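Local structure of carboxylesterase YbfK (Bacillus subtilis, 4CCY) at residues 30-35 with 47-52. The protein hydrolyses carboxylic esters to an alcohol and a carboxylate, as a carboxylesterase of the alpha/beta hydrolase superfamily. Residues are numbered along the deposited sequence; the frame is centred on the assembly and turned at random.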
ATOM      1  N   ILE A  30      12.669  -4.189 -14.483  1.00 20.22           N
ATOM      2  CA  ILE A  30      13.987  -4.677 -14.073  1.00 21.47           C
ATOM      3  C   ILE A  30      13.897  -6.131 -13.601  1.00 22.12           C
ATOM      4  O   ILE A  30      12.801  -6.664 -13.428  1.00 21.41           O
ATOM      5  CB  ILE A  30      14.619  -3.784 -12.971  1.00 21.10           C
ATOM      6  CG1 ILE A  30      13.778  -3.835 -11.684  1.00 19.89           C
ATOM      7  CG2 ILE A  30      14.823  -2.349 -13.483  1.00 21.24           C
ATOM      8  CD1 ILE A  30      14.276  -2.947 -10.558  1.00 19.83           C
ATOM      9  N   GLU A  31      15.054  -6.759 -13.401  1.00 23.75           N
ATOM     10  CA  GLU A  31      15.135  -8.118 -12.848  1.00 25.11           C
ATOM     11  C   GLU A  31      14.713  -8.113 -11.391  1.00 23.71           C
ATOM     12  O   GLU A  31      14.892  -7.118 -10.694  1.00 23.60           O
ATOM     13  CB  GLU A  31      16.567  -8.664 -12.957  1.00 27.54           C
ATOM     14  CG  GLU A  31      17.123  -8.716 -14.370  1.00 30.85           C
ATOM     15  CD  GLU A  31      16.309  -9.609 -15.297  1.00 33.26           C
ATOM     16  OE1 GLU A  31      15.883 -10.704 -14.863  1.00 34.60           O
ATOM     17  OE2 GLU A  31      16.097  -9.224 -16.472  1.00 35.58           O
ATOM     18  N   SER A  32      14.154  -9.222 -10.927  1.00 23.20           N
ATOM     19  CA  SER A  32      13.708  -9.319  -9.544  1.00 22.39           C
ATOM     20  C   SER A  32      13.588 -10.764  -9.114  1.00 22.67           C
ATOM     21  O   SER A  32      13.568 -11.669  -9.945  1.00 23.63           O
ATOM     22  CB  SER A  32      12.360  -8.627  -9.367  1.00 21.24           C
ATOM     23  OG  SER A  32      11.381  -9.298 -10.126  1.00 22.18           O
ATOM     24  N   GLU A  33      13.502 -10.969  -7.809  1.00 22.49           N
ATOM     25  CA  GLU A  33      13.387 -12.302  -7.237  1.00 23.01           C
ATOM     26  C   GLU A  33      12.057 -12.374  -6.514  1.00 20.98           C
ATOM     27  O   GLU A  33      11.800 -11.571  -5.627  1.00 20.28           O
ATOM     28  CB  GLU A  33      14.521 -12.559  -6.242  1.00 24.54           C
ATOM     29  CG  GLU A  33      15.906 -12.676  -6.852  1.00 27.71           C
ATOM     30  CD  GLU A  33      17.028 -12.663  -5.812  1.00 29.40           C
ATOM     31  OE1 GLU A  33      16.803 -12.186  -4.673  1.00 29.36           O
ATOM     32  OE2 GLU A  33      18.148 -13.124  -6.140  1.00 31.31           O
ATOM     33  N   ALA A  34      11.210 -13.323  -6.892  1.00 20.02           N
ATOM     34  CA  ALA A  34       9.946 -13.526  -6.179  1.00 18.60           C
ATOM     35  C   ALA A  34      10.106 -14.715  -5.245  1.00 18.36           C
ATOM     36  O   ALA A  34      10.693 -15.712  -5.630  1.00 19.07           O
ATOM     37  CB  ALA A  34       8.804 -13.750  -7.166  1.00 18.55           C
ATOM     38  N   PHE A  35       9.620 -14.604  -4.010  1.00 17.61           N
ATOM     39  CA  PHE A  35       9.685 -15.720  -3.036  1.00 17.96           C
ATOM     40  C   PHE A  35       8.707 -15.489  -1.879  1.00 17.45           C
ATOM     41  O   PHE A  35       8.071 -14.446  -1.812  1.00 16.49           O
ATOM     42  CB  PHE A  35      11.116 -15.923  -2.499  1.00 17.88           C
ATOM     43  CG  PHE A  35      11.713 -14.690  -1.859  1.00 17.28           C
ATOM     44  CD1 PHE A  35      12.255 -13.660  -2.642  1.00 17.05           C
ATOM     45  CD2 PHE A  35      11.741 -14.557  -0.478  1.00 16.86           C
ATOM     46  CE1 PHE A  35      12.793 -12.519  -2.056  1.00 16.68           C
ATOM     47  CE2 PHE A  35      12.281 -13.415   0.114  1.00 16.67           C
ATOM     48  CZ  PHE A  35      12.813 -12.398  -0.671  1.00 16.32           C
ATOM     49  N   ILE A  47       8.418  -9.510  -3.795  1.00 13.08           N
ATOM     50  CA  ILE A  47       9.200  -9.284  -4.998  1.00 13.47           C
ATOM     51  C   ILE A  47      10.360  -8.348  -4.646  1.00 13.81           C
ATOM     52  O   ILE A  47      10.127  -7.208  -4.278  1.00 13.32           O
ATOM     53  CB  ILE A  47       8.363  -8.700  -6.148  1.00 13.30           C
ATOM     54  CG1 ILE A  47       7.197  -9.641  -6.485  1.00 13.58           C
ATOM     55  CG2 ILE A  47       9.246  -8.465  -7.369  1.00 13.70           C
ATOM     56  CD1 ILE A  47       6.202  -9.101  -7.495  1.00 13.77           C
ATOM     57  N   ALA A  48      11.593  -8.851  -4.750  1.00 14.55           N
ATOM     58  CA  ALA A  48      12.798  -8.110  -4.349  1.00 15.40           C
ATOM     59  C   ALA A  48      13.651  -7.668  -5.545  1.00 16.19           C
ATOM     60  O   ALA A  48      13.918  -8.452  -6.461  1.00 16.91           O
ATOM     61  CB  ALA A  48      13.640  -8.945  -3.388  1.00 15.85           C
ATOM     62  N   SER A  49      14.072  -6.410  -5.531  1.00 16.49           N
ATOM     63  CA  SER A  49      14.887  -5.854  -6.624  1.00 17.41           C
ATOM     64  C   SER A  49      15.972  -4.931  -6.075  1.00 17.85           C
ATOM     65  O   SER A  49      15.946  -4.574  -4.905  1.00 17.29           O
ATOM     66  CB  SER A  49      14.006  -5.098  -7.621  1.00 17.16           C
ATOM     67  OG  SER A  49      12.741  -5.730  -7.782  1.00 16.92           O
ATOM     68  N   GLY A  50      16.927  -4.552  -6.921  1.00 18.76           N
ATOM     69  CA  GLY A  50      17.935  -3.582  -6.518  1.00 19.84           C
ATOM     70  C   GLY A  50      19.175  -4.219  -5.929  1.00 21.05           C
ATOM     71  O   GLY A  50      19.185  -5.422  -5.685  1.00 21.02           O
ATOM     72  N   PRO A  51      20.231  -3.407  -5.699  1.00 22.19           N
ATOM     73  CA  PRO A  51      21.525  -3.932  -5.257  1.00 23.52           C
ATOM     74  C   PRO A  51      21.426  -4.536  -3.863  1.00 23.69           C
ATOM     75  O   PRO A  51      20.830  -3.935  -2.969  1.00 23.10           O
ATOM     76  CB  PRO A  51      22.442  -2.690  -5.249  1.00 24.27           C
ATOM     77  CG  PRO A  51      21.678  -1.610  -5.952  1.00 23.46           C
ATOM     78  CD  PRO A  51      20.232  -1.934  -5.773  1.00 22.00           C
ATOM     79  N   LYS A  52      22.008  -5.718  -3.685  1.00 24.86           N
ATOM     80  CA  LYS A  52      21.812  -6.482  -2.452  1.00 25.10           C
ATOM     81  C   LYS A  52      22.495  -5.873  -1.222  1.00 26.11           C
ATOM     82  O   LYS A  52      22.135  -6.202  -0.092  1.00 26.52           O
ATOM     83  CB  LYS A  52      22.195  -7.949  -2.670  1.00 26.22           C
ATOM     84  CG  LYS A  52      21.173  -8.673  -3.541  1.00 25.56           C
ATOM     85  CD  LYS A  52      21.533 -10.117  -3.816  1.00 26.54           C
ATOM     86  CE  LYS A  52      20.391 -10.836  -4.515  1.00 25.64           C
ATOM     87  NZ  LYS A  52      20.468 -12.304  -4.282  1.00 26.26           N
TER
HETATM   88  O   HOH W   1      16.998  -5.752  -9.571  1.00 30.84           O
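Glu33 and Ala48 form an antiparallel hydrogen-bonded pair in the beta hairpin of strands 33-37 and 42-49, at one margin of the alpha/beta hydrolase sheet and away from the catalytic centre. Their backbones exchange two bonds, Glu33 N to Ala48 O and Ala48 N to Glu33 O, both 2.9 Å. A small residue suits position 48, because its CB meets the edge of the Phe35 ring at CE1 (3.9 Å) while also touching Arg82 and Tyr84 of strand 82-86. On that same face Glu33, stretched out with CD anti to CA (chi2 169°), reaches Lys52: OE2 takes NZ on its syn lone pair at 3.1 Å, and OE1 pairs with Arg82. Replacing this glutamate with an alanine would probably leave Lys52 and Arg82 side by side without the carboxylate that now balances both. On the other face, a branched apolar chain suits the buried Ile47, whose CG2 meets Ser32 OG (3.6 Å) while the side chain also packs on Leu25 and Trp28. Beyond the Glu33-Ala48 pair, where the chain runs into loop, Ile30 CD1 rests on Ser49 CB, and a water donates to Glu31 O at 2.7 Å and accepts from Gly50 N.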